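Side-chain contacts in glutamate--cysteine ligase GshA (Methylobacillus flagellatus KT, PDB 3K1T), which is a putative gamma-glutamylcysteine synthetase, probably a ligase that joins glutamate to cysteine: residues D24-P27 and R28-W32; E220-A223 and P224-D227; E251-L254 and A255-D259. All coordinates share one frame; numbering follows the deposited sequence. Where two conformers were deposited one is given.

Each of the three contacts lies within a single helix: interaction 1 at the start of helix 26-40, interaction 2 at the end of helix 210-226, and interaction 3 in the first turns of helix 251-272. Interactions 1 and 2 pack against each other, their centres 11 Å apart. Trp32 joins them: its NE1 is 3.0 Å from Glu221 OE2, a probable hydrogen bond, and its CZ3 is 3.6 Å from Phe222 CD1. Interaction 3 stands apart, its nearest atoms about 17 Å from interaction 2 and about 28 Å from interaction 1. Glycerol molecules, probably from the crystallisation liquor, are bound near both: one hydrogen-bonds Glu221, and the side chain of Glu251 lies about 4 Å from a glycerol.

Interaction 1 (D24-P27 and R28-W32); sequences DNMP and RIEHW
The side chains of Asn25 and Arg28 lie alongside each other and point the same way, with the amide and guanidinium planes 83° apart. In one of the two conformers deposited for Arg28, Asn25 OD1 comes closest to Arg28 CD, at 3.4 Å, and stands obliquely to the guanidinium, 3.8 Å from Arg28 NH1, so the pair meets mainly through the aliphatic part of the arginine. The other end of the amide, Asn25 ND2, is hydrogen-bonded to Arg21 O. Beside this pair, Ile29 lays its CG1 branch back along the first turn: with CG1 next to its backbone N (chi1 -70°), CD1 arrives 3.9 Å from Asn25 CB and CG1 lies 3.3 Å from Asn25 O. Asn25 occupies the N-cap position of helix 26-40, but its side chain makes no capping bond; its backbone O accepts Ile29 N at 2.9 Å, and Met26 O and Pro27 O continue the helical pattern to Glu30 N and His31 N. With an alanine at Ile29, the contact to Asn25 CB would probably be lost and a gap opened beside Ile226 and Tyr403, which the isoleucine also touches. The selenomethionine at Met26 bends at chi2 (-88°), bringing CE to 3.9 Å from Glu30 CG. The buried carboxylate beyond is held by a salt bridge to Arg410 and a hydrogen bond to Tyr403, while Met85 of the second subunit packs on Glu30.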
ATOM      1  N   ASP A  24      13.566   7.250 -18.432  1.00 15.66           N
ATOM      2  CA  ASP A  24      14.863   7.900 -18.198  1.00 15.89           C
ATOM      3  C   ASP A  24      14.765   8.930 -17.061  1.00 16.89           C
ATOM      4  O   ASP A  24      15.778   9.590 -16.739  1.00 17.45           O
ATOM      5  CB  ASP A  24      15.349   8.588 -19.490  1.00 16.15           C
ATOM      6  CG  ASP A  24      16.821   9.093 -19.416  1.00 21.31           C
ATOM      7  OD1 ASP A  24      17.694   8.424 -18.831  1.00 24.18           O
ATOM      8  OD2 ASP A  24      17.120  10.160 -19.988  1.00 24.90           O
ATOM      9  N   ASN A  25      13.560   9.134 -16.503  1.00 14.38           N
ATOM     10  CA  ASN A  25      13.341  10.153 -15.467  1.00 14.23           C
ATOM     11  C   ASN A  25      12.544   9.605 -14.282  1.00 13.40           C
ATOM     12  O   ASN A  25      11.895  10.357 -13.580  1.00 12.65           O
ATOM     13  CB  ASN A  25      12.581  11.335 -16.089  1.00 14.05           C
ATOM     14  CG  ASN A  25      13.458  12.172 -16.992  1.00 16.59           C
ATOM     15  OD1 ASN A  25      14.333  12.887 -16.487  1.00 15.94           O
ATOM     16  ND2 ASN A  25      13.280  12.051 -18.341  1.00 11.79           N
HETATM   17  N   MSE A  26      12.598   8.298 -14.056  1.00 13.27           N
HETATM   18  CA  MSE A  26      11.670   7.654 -13.119  1.00 14.11           C
HETATM   19  C   MSE A  26      11.778   8.194 -11.669  1.00 13.21           C
HETATM   20  O   MSE A  26      10.785   8.641 -11.102  1.00 13.28           O
HETATM   21  CB  MSE A  26      11.736   6.124 -13.251  1.00 13.76           C
HETATM   22  CG  MSE A  26      10.654   5.393 -12.483  1.00 15.25           C
HETATM   23 SE   MSE A  26      11.217   5.041 -10.635  0.75 19.86          SE
HETATM   24  CE  MSE A  26       9.628   4.035 -10.085  1.00 19.52           C
ATOM     25  N   PRO A  27      12.976   8.239 -11.089  1.00 14.42           N
ATOM     26  CA  PRO A  27      13.050   8.842  -9.753  1.00 14.35           C
ATOM     27  C   PRO A  27      12.687  10.346  -9.709  1.00 14.02           C
ATOM     28  O   PRO A  27      12.070  10.812  -8.747  1.00 13.32           O
ATOM     29  CB  PRO A  27      14.510   8.634  -9.334  1.00 15.58           C
ATOM     30  CG  PRO A  27      15.213   7.912 -10.482  1.00 15.92           C
ATOM     31  CD  PRO A  27      14.221   7.544 -11.495  1.00 14.98           C
ATOM     32  N   ARG A  28      13.072  11.107 -10.733  1.00 13.05           N
ATOM     33  CA  ARG A  28      12.679  12.515 -10.793  0.60 13.01           C
ATOM     34  C   ARG A  28      11.173  12.683 -10.807  1.00 11.85           C
ATOM     35  O   ARG A  28      10.630  13.569 -10.108  1.00 11.95           O
ATOM     36  CB  ARG A  28      13.329  13.245 -11.992  0.60 13.21           C
ATOM     37  CG  ARG A  28      12.480  14.338 -12.639  0.60 17.42           C
ATOM     38  CD  ARG A  28      13.080  14.863 -13.960  0.60 22.57           C
ATOM     39  NE  ARG A  28      14.070  15.880 -13.676  0.60 27.70           N
ATOM     40  CZ  ARG A  28      15.342  15.645 -13.376  0.60 29.88           C
ATOM     41  NH1 ARG A  28      15.833  14.411 -13.372  0.60 31.71           N
ATOM     42  NH2 ARG A  28      16.142  16.666 -13.110  0.60 33.41           N
ATOM     43  N   ILE A  29      10.493  11.858 -11.584  1.00 11.43           N
ATOM     44  CA  ILE A  29       9.036  11.860 -11.658  1.00 11.79           C
ATOM     45  C   ILE A  29       8.385  11.524 -10.309  1.00 12.46           C
ATOM     46  O   ILE A  29       7.474  12.224  -9.862  1.00 11.62           O
ATOM     47  CB  ILE A  29       8.539  10.911 -12.761  1.00 12.37           C
ATOM     48  CG1 ILE A  29       8.893  11.484 -14.161  1.00 13.81           C
ATOM     49  CG2 ILE A  29       6.987  10.585 -12.627  1.00 12.74           C
ATOM     50  CD1 ILE A  29       8.856  10.412 -15.257  1.00 13.93           C
ATOM     51  N   GLU A  30       8.839  10.454  -9.662  1.00 11.82           N
ATOM     52  CA  GLU A  30       8.251  10.051  -8.395  1.00 12.64           C
ATOM     53  C   GLU A  30       8.518  11.101  -7.278  1.00 12.83           C
ATOM     54  O   GLU A  30       7.626  11.406  -6.464  1.00 11.59           O
ATOM     55  CB  GLU A  30       8.731   8.662  -7.999  1.00 12.67           C
ATOM     56  CG  GLU A  30       8.313   7.596  -9.009  1.00 12.48           C
ATOM     57  CD  GLU A  30       6.806   7.429  -9.168  1.00 14.38           C
ATOM     58  OE1 GLU A  30       6.020   7.869  -8.291  1.00 13.80           O
ATOM     59  OE2 GLU A  30       6.398   6.856 -10.203  1.00 14.30           O
ATOM     60  N   HIS A  31       9.711  11.676  -7.272  1.00 13.07           N
ATOM     61  CA  HIS A  31      10.015  12.778  -6.363  1.00 13.25           C
ATOM     62  C   HIS A  31       9.110  13.975  -6.634  1.00 13.24           C
ATOM     63  O   HIS A  31       8.560  14.577  -5.706  1.00 13.24           O
ATOM     64  CB  HIS A  31      11.479  13.208  -6.499  1.00 13.47           C
ATOM     65  CG  HIS A  31      11.821  14.373  -5.647  1.00 15.57           C
ATOM     66  ND1 HIS A  31      11.852  15.663  -6.130  1.00 19.33           N
ATOM     67  CD2 HIS A  31      12.041  14.461  -4.315  1.00 17.44           C
ATOM     68  CE1 HIS A  31      12.153  16.488  -5.141  1.00 19.27           C
ATOM     69  NE2 HIS A  31      12.279  15.786  -4.033  1.00 18.27           N
ATOM     70  N   TRP A  32       8.880  14.282  -7.916  1.00 13.04           N
ATOM     71  CA  TRP A  32       7.994  15.400  -8.264  1.00 11.81           C
ATOM     72  C   TRP A  32       6.568  15.141  -7.766  1.00 12.24           C
ATOM     73  O   TRP A  32       5.949  16.017  -7.157  1.00 11.51           O
ATOM     74  CB  TRP A  32       8.040  15.643  -9.776  1.00 12.06           C
ATOM     75  CG  TRP A  32       7.178  16.778 -10.254  1.00 13.25           C
ATOM     76  CD1 TRP A  32       7.537  18.088 -10.344  1.00 14.81           C
ATOM     77  CD2 TRP A  32       5.836  16.693 -10.738  1.00 13.14           C
ATOM     78  NE1 TRP A  32       6.513  18.827 -10.842  1.00 16.06           N
ATOM     79  CE2 TRP A  32       5.443  18.003 -11.089  1.00 15.46           C
ATOM     80  CE3 TRP A  32       4.927  15.647 -10.901  1.00 13.35           C
ATOM     81  CZ2 TRP A  32       4.185  18.293 -11.608  1.00 15.35           C
ATOM     82  CZ3 TRP A  32       3.694  15.927 -11.441  1.00 15.14           C
ATOM     83  CH2 TRP A  32       3.328  17.254 -11.786  1.00 15.18           C
TER

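Interaction 2 (E220-A223 and P224-D227); sequences EEFA and PLID
Two branched side chains, Leu225 and Ile226, press on different parts of the Phe222 ring, each crossing it obliquely. Leu225 brings CD2 to within 4.0 Å of Phe222 CD1, with CE1 almost as near, while Ile226 puts its CD1 3.7 Å from Phe222 CE2 and lets CG2 approach CZ. Ile226 reaches the ring with CG1 between its backbone N and carbonyl carbon (chi1 65°), a crowded position that brings CD1 and CG2 up against the phenyl group. Trp32, Leu22, Val407 and Leu411 also touch the ring, which thus packs among residues of helices 13-23, 26-40 and 398-421. The Pro224 ring sits against the carbonyl a turn earlier, its CD 3.1 Å from Glu220 O, in the place where a helix N-H would bond, and the same CD is tight against Ala223 CB at 3.4 Å. Having no N-H, Pro224 cannot bond to the preceding turn, and the helix kinks there. The bonding beyond is slack: Ile226 N makes weak hydrogen bonds to both Phe222 O and Ala223 O, each at 3.3 Å. Asp227 then turns to positive phi (57°). Its N bonds weakly to Pro224 O, and Ile228 N pairs with Ala223 O, the arrangement of a Schellman motif closing helix 210-226.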
ATOM      1  N   GLU A 220       1.686  21.626 -18.193  1.00 15.76           N
ATOM      2  CA  GLU A 220       2.635  22.721 -18.421  1.00 18.20           C
ATOM      3  C   GLU A 220       3.820  22.634 -17.493  1.00 17.67           C
ATOM      4  O   GLU A 220       4.898  23.061 -17.859  1.00 17.35           O
ATOM      5  CB  GLU A 220       1.996  24.096 -18.210  1.00 19.65           C
ATOM      6  CG  GLU A 220       1.146  24.572 -19.356  1.00 27.50           C
ATOM      7  CD  GLU A 220       0.210  25.751 -18.943  1.00 36.95           C
ATOM      8  OE1 GLU A 220       0.511  26.482 -17.934  1.00 40.55           O
ATOM      9  OE2 GLU A 220      -0.820  25.918 -19.645  1.00 41.57           O
ATOM     10  N   GLU A 221       3.637  22.064 -16.306  1.00 17.24           N
ATOM     11  CA  GLU A 221       4.770  21.833 -15.434  1.00 17.74           C
ATOM     12  C   GLU A 221       5.468  20.497 -15.689  1.00 16.53           C
ATOM     13  O   GLU A 221       6.706  20.408 -15.661  1.00 15.63           O
ATOM     14  CB  GLU A 221       4.352  21.945 -13.986  1.00 19.15           C
ATOM     15  CG  GLU A 221       5.559  21.813 -13.089  1.00 24.73           C
ATOM     16  CD  GLU A 221       5.265  22.106 -11.637  1.00 30.34           C
ATOM     17  OE1 GLU A 221       4.125  22.559 -11.350  1.00 33.51           O
ATOM     18  OE2 GLU A 221       6.187  21.838 -10.808  1.00 28.23           O
ATOM     19  N   PHE A 222       4.685  19.443 -15.926  1.00 15.05           N
ATOM     20  CA  PHE A 222       5.250  18.116 -16.082  1.00 14.07           C
ATOM     21  C   PHE A 222       5.989  17.909 -17.392  1.00 13.60           C
ATOM     22  O   PHE A 222       7.040  17.279 -17.414  1.00 14.58           O
ATOM     23  CB  PHE A 222       4.152  17.059 -15.925  1.00 14.04           C
ATOM     24  CG  PHE A 222       4.666  15.657 -15.858  1.00 11.41           C
ATOM     25  CD1 PHE A 222       5.197  15.157 -14.671  1.00 13.73           C
ATOM     26  CD2 PHE A 222       4.565  14.829 -16.942  1.00 13.05           C
ATOM     27  CE1 PHE A 222       5.670  13.813 -14.613  1.00 13.62           C
ATOM     28  CE2 PHE A 222       5.026  13.515 -16.895  1.00 13.29           C
ATOM     29  CZ  PHE A 222       5.565  13.004 -15.726  1.00 13.04           C
ATOM     30  N   ALA A 223       5.467  18.426 -18.488  1.00 13.63           N
ATOM     31  CA  ALA A 223       6.068  18.183 -19.789  1.00 15.14           C
ATOM     32  C   ALA A 223       7.549  18.673 -19.867  1.00 15.78           C
ATOM     33  O   ALA A 223       8.413  17.915 -20.327  1.00 16.05           O
ATOM     34  CB  ALA A 223       5.186  18.778 -20.915  1.00 13.75           C
ATOM     35  N   PRO A 224       7.850  19.881 -19.367  1.00 17.35           N
ATOM     36  CA  PRO A 224       9.265  20.275 -19.352  1.00 18.66           C
ATOM     37  C   PRO A 224      10.139  19.508 -18.363  1.00 18.79           C
ATOM     38  O   PRO A 224      11.335  19.399 -18.609  1.00 18.27           O
ATOM     39  CB  PRO A 224       9.244  21.773 -19.000  1.00 19.19           C
ATOM     40  CG  PRO A 224       7.818  22.149 -18.849  1.00 18.78           C
ATOM     41  CD  PRO A 224       6.944  21.015 -19.067  1.00 17.77           C
ATOM     42  N   LEU A 225       9.560  18.985 -17.282  1.00 18.39           N
ATOM     43  CA  LEU A 225      10.282  18.123 -16.320  1.00 18.24           C
ATOM     44  C   LEU A 225      10.925  16.942 -17.047  1.00 18.56           C
ATOM     45  O   LEU A 225      12.072  16.580 -16.744  1.00 17.92           O
ATOM     46  CB  LEU A 225       9.339  17.606 -15.217  1.00 18.50           C
ATOM     47  CG  LEU A 225       9.944  16.777 -14.066  1.00 19.70           C
ATOM     48  CD1 LEU A 225      10.761  17.701 -13.116  1.00 20.84           C
ATOM     49  CD2 LEU A 225       8.875  15.964 -13.303  1.00 18.73           C
ATOM     50  N   ILE A 226      10.194  16.340 -17.989  1.00 17.20           N
ATOM     51  CA  ILE A 226      10.681  15.139 -18.677  1.00 17.35           C
ATOM     52  C   ILE A 226      11.053  15.436 -20.148  1.00 17.28           C
ATOM     53  O   ILE A 226      11.454  14.540 -20.850  1.00 18.74           O
ATOM     54  CB  ILE A 226       9.688  13.939 -18.600  1.00 17.66           C
ATOM     55  CG1 ILE A 226       8.379  14.237 -19.352  1.00 15.47           C
ATOM     56  CG2 ILE A 226       9.379  13.569 -17.114  1.00 16.86           C
ATOM     57  CD1 ILE A 226       7.491  13.029 -19.651  1.00 16.94           C
ATOM     58  N   ASP A 227      10.941  16.687 -20.575  1.00 16.97           N
ATOM     59  CA  ASP A 227      11.228  17.136 -21.943  1.00 17.81           C
ATOM     60  C   ASP A 227      10.415  16.410 -23.026  1.00 17.55           C
ATOM     61  O   ASP A 227      10.975  15.745 -23.912  1.00 18.06           O
ATOM     62  CB  ASP A 227      12.732  17.042 -22.253  1.00 18.10           C
ATOM     63  CG  ASP A 227      13.107  17.777 -23.551  1.00 21.85           C
ATOM     64  OD1 ASP A 227      12.445  18.772 -23.907  1.00 23.83           O
ATOM     65  OD2 ASP A 227      14.095  17.379 -24.191  1.00 26.92           O
TER

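Interaction 3 (E251-L254 and A255-D259); sequences EEQL and AEKVD
Lys257 runs alongside Gln253, one turn earlier, the two side chains pointing the same way. Outward from the lysine backbone, CB lies 3.7 Å from Leu254 O, CG 3.6 Å from Gln253 O, and CD still skirts that same carbonyl. CE then draws level with the glutamine amide, 4.0 Å from Gln253 CD and nearly as close to OE1. A bend at chi4 (-85°) sets the direction of the ammonium group, whose NZ is hydrogen-bonded to Thr239 O and has a long, weak ion pair with Asp238. It is through its aliphatic chain, at CE, that the lysine meets the amide. Around the helix, a water donates to Glu252 OE1 at a short 2.5 Å and to Glu256 OE2 at 2.7 Å, joining two like-charged carboxylates whose bridged oxygens stand 4.8 Å apart. The salt bridge from Glu252 to Arg303 probably offsets part of that repulsion. On the helix face turned to the sheet, Leu254 packs on Val325 and Leu327, and Val258 on Leu327. Bonds from i+4 back to i make this an alpha-helix, and buried Leu254 and Val258 against exposed Glu252 and Glu256 make it amphipathic, packed on strands 237-241 and 324-329 of the four-stranded antiparallel sheet.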
ATOM      1  N   GLU A 251     -24.944  29.609 -34.166  1.00 23.06           N
ATOM      2  CA  GLU A 251     -24.385  28.660 -35.118  1.00 23.37           C
ATOM      3  C   GLU A 251     -22.994  29.041 -35.632  1.00 22.98           C
ATOM      4  O   GLU A 251     -22.069  28.227 -35.602  1.00 22.33           O
ATOM      5  CB  GLU A 251     -25.352  28.506 -36.264  1.00 24.54           C
ATOM      6  CG  GLU A 251     -24.935  27.531 -37.315  1.00 26.62           C
ATOM      7  CD  GLU A 251     -26.102  27.129 -38.184  1.00 29.70           C
ATOM      8  OE1 GLU A 251     -27.094  26.566 -37.655  1.00 35.57           O
ATOM      9  OE2 GLU A 251     -26.014  27.372 -39.385  1.00 30.77           O
ATOM     10  N   GLU A 252     -22.838  30.261 -36.128  1.00 22.77           N
ATOM     11  CA  GLU A 252     -21.558  30.667 -36.693  1.00 23.47           C
ATOM     12  C   GLU A 252     -20.442  30.722 -35.643  1.00 22.59           C
ATOM     13  O   GLU A 252     -19.314  30.338 -35.940  1.00 22.61           O
ATOM     14  CB  GLU A 252     -21.672  31.973 -37.476  1.00 23.65           C
ATOM     15  CG  GLU A 252     -22.410  31.773 -38.828  1.00 29.78           C
ATOM     16  CD  GLU A 252     -21.768  30.655 -39.701  1.00 33.85           C
ATOM     17  OE1 GLU A 252     -20.534  30.694 -39.870  1.00 37.47           O
ATOM     18  OE2 GLU A 252     -22.476  29.716 -40.174  1.00 38.45           O
ATOM     19  N   GLN A 253     -20.765  31.197 -34.450  1.00 21.40           N
ATOM     20  CA  GLN A 253     -19.856  31.205 -33.296  1.00 22.18           C
ATOM     21  C   GLN A 253     -19.314  29.789 -33.057  1.00 20.16           C
ATOM     22  O   GLN A 253     -18.115  29.569 -33.013  1.00 19.78           O
ATOM     23  CB  GLN A 253     -20.642  31.657 -32.032  1.00 22.78           C
ATOM     24  CG  GLN A 253     -20.016  31.314 -30.668  1.00 28.94           C
ATOM     25  CD  GLN A 253     -19.389  32.530 -30.018  1.00 36.54           C
ATOM     26  OE1 GLN A 253     -18.738  33.357 -30.716  1.00 42.66           O
ATOM     27  NE2 GLN A 253     -19.621  32.703 -28.696  1.00 35.06           N
ATOM     28  N   LEU A 254     -20.220  28.837 -32.948  1.00 18.96           N
ATOM     29  CA  LEU A 254     -19.836  27.445 -32.694  1.00 18.48           C
ATOM     30  C   LEU A 254     -19.010  26.859 -33.859  1.00 18.03           C
ATOM     31  O   LEU A 254     -17.976  26.224 -33.629  1.00 17.52           O
ATOM     32  CB  LEU A 254     -21.071  26.601 -32.436  1.00 18.02           C
ATOM     33  CG  LEU A 254     -20.848  25.173 -31.917  1.00 18.58           C
ATOM     34  CD1 LEU A 254     -19.991  25.123 -30.671  1.00 18.66           C
ATOM     35  CD2 LEU A 254     -22.212  24.500 -31.641  1.00 19.90           C
ATOM     36  N   ALA A 255     -19.476  27.083 -35.091  1.00 17.40           N
ATOM     37  CA  ALA A 255     -18.811  26.592 -36.300  1.00 17.39           C
ATOM     38  C   ALA A 255     -17.381  27.105 -36.385  1.00 17.78           C
ATOM     39  O   ALA A 255     -16.463  26.347 -36.758  1.00 16.69           O
ATOM     40  CB  ALA A 255     -19.610  26.968 -37.592  1.00 17.14           C
ATOM     41  N   GLU A 256     -17.184  28.375 -36.046  1.00 17.99           N
ATOM     42  CA  GLU A 256     -15.868  28.994 -36.153  1.00 19.68           C
ATOM     43  C   GLU A 256     -14.932  28.348 -35.136  1.00 18.35           C
ATOM     44  O   GLU A 256     -13.769  28.128 -35.418  1.00 18.02           O
ATOM     45  CB  GLU A 256     -15.924  30.513 -35.889  1.00 20.72           C
ATOM     46  CG  GLU A 256     -16.537  31.329 -37.045  1.00 28.13           C
ATOM     47  CD  GLU A 256     -17.003  32.763 -36.663  1.00 35.35           C
ATOM     48  OE1 GLU A 256     -16.983  33.169 -35.450  1.00 39.15           O
ATOM     49  OE2 GLU A 256     -17.400  33.484 -37.620  1.00 40.39           O
ATOM     50  N   LYS A 257     -15.444  28.088 -33.948  1.00 17.49           N
ATOM     51  CA  LYS A 257     -14.610  27.459 -32.920  1.00 17.71           C
ATOM     52  C   LYS A 257     -14.268  26.016 -33.260  1.00 16.21           C
ATOM     53  O   LYS A 257     -13.151  25.585 -32.992  1.00 15.88           O
ATOM     54  CB  LYS A 257     -15.239  27.574 -31.554  1.00 17.85           C
ATOM     55  CG  LYS A 257     -15.132  29.020 -31.019  1.00 20.54           C
ATOM     56  CD  LYS A 257     -15.912  29.188 -29.781  1.00 21.66           C
ATOM     57  CE  LYS A 257     -15.958  30.662 -29.371  1.00 25.45           C
ATOM     58  NZ  LYS A 257     -14.765  30.938 -28.604  1.00 29.09           N
ATOM     59  N   VAL A 258     -15.205  25.299 -33.862  1.00 16.06           N
ATOM     60  CA  VAL A 258     -14.934  23.935 -34.346  1.00 15.83           C
ATOM     61  C   VAL A 258     -13.851  23.967 -35.410  1.00 16.72           C
ATOM     62  O   VAL A 258     -12.907  23.191 -35.336  1.00 14.81           O
ATOM     63  CB  VAL A 258     -16.208  23.207 -34.824  1.00 16.46           C
ATOM     64  CG1 VAL A 258     -15.863  21.876 -35.601  1.00 14.67           C
ATOM     65  CG2 VAL A 258     -17.137  22.972 -33.637  1.00 14.96           C
ATOM     66  N   ASP A 259     -13.951  24.904 -36.353  1.00 16.60           N
ATOM     67  CA  ASP A 259     -12.994  25.008 -37.442  0.50 17.36           C
ATOM     68  C   ASP A 259     -11.595  25.288 -36.898  1.00 17.61           C
ATOM     69  O   ASP A 259     -10.617  24.677 -37.325  1.00 16.91           O
ATOM     70  CB  ASP A 259     -13.432  26.105 -38.416  0.50 17.89           C
ATOM     71  CG  ASP A 259     -12.728  26.024 -39.743  0.50 18.90           C
ATOM     72  OD1 ASP A 259     -13.077  25.139 -40.545  0.50 20.45           O
ATOM     73  OD2 ASP A 259     -11.826  26.852 -39.977  0.50 21.67           O
TER
HETATM   74  O   HOH W   1     -18.505  32.183 -39.695  1.00 46.90           O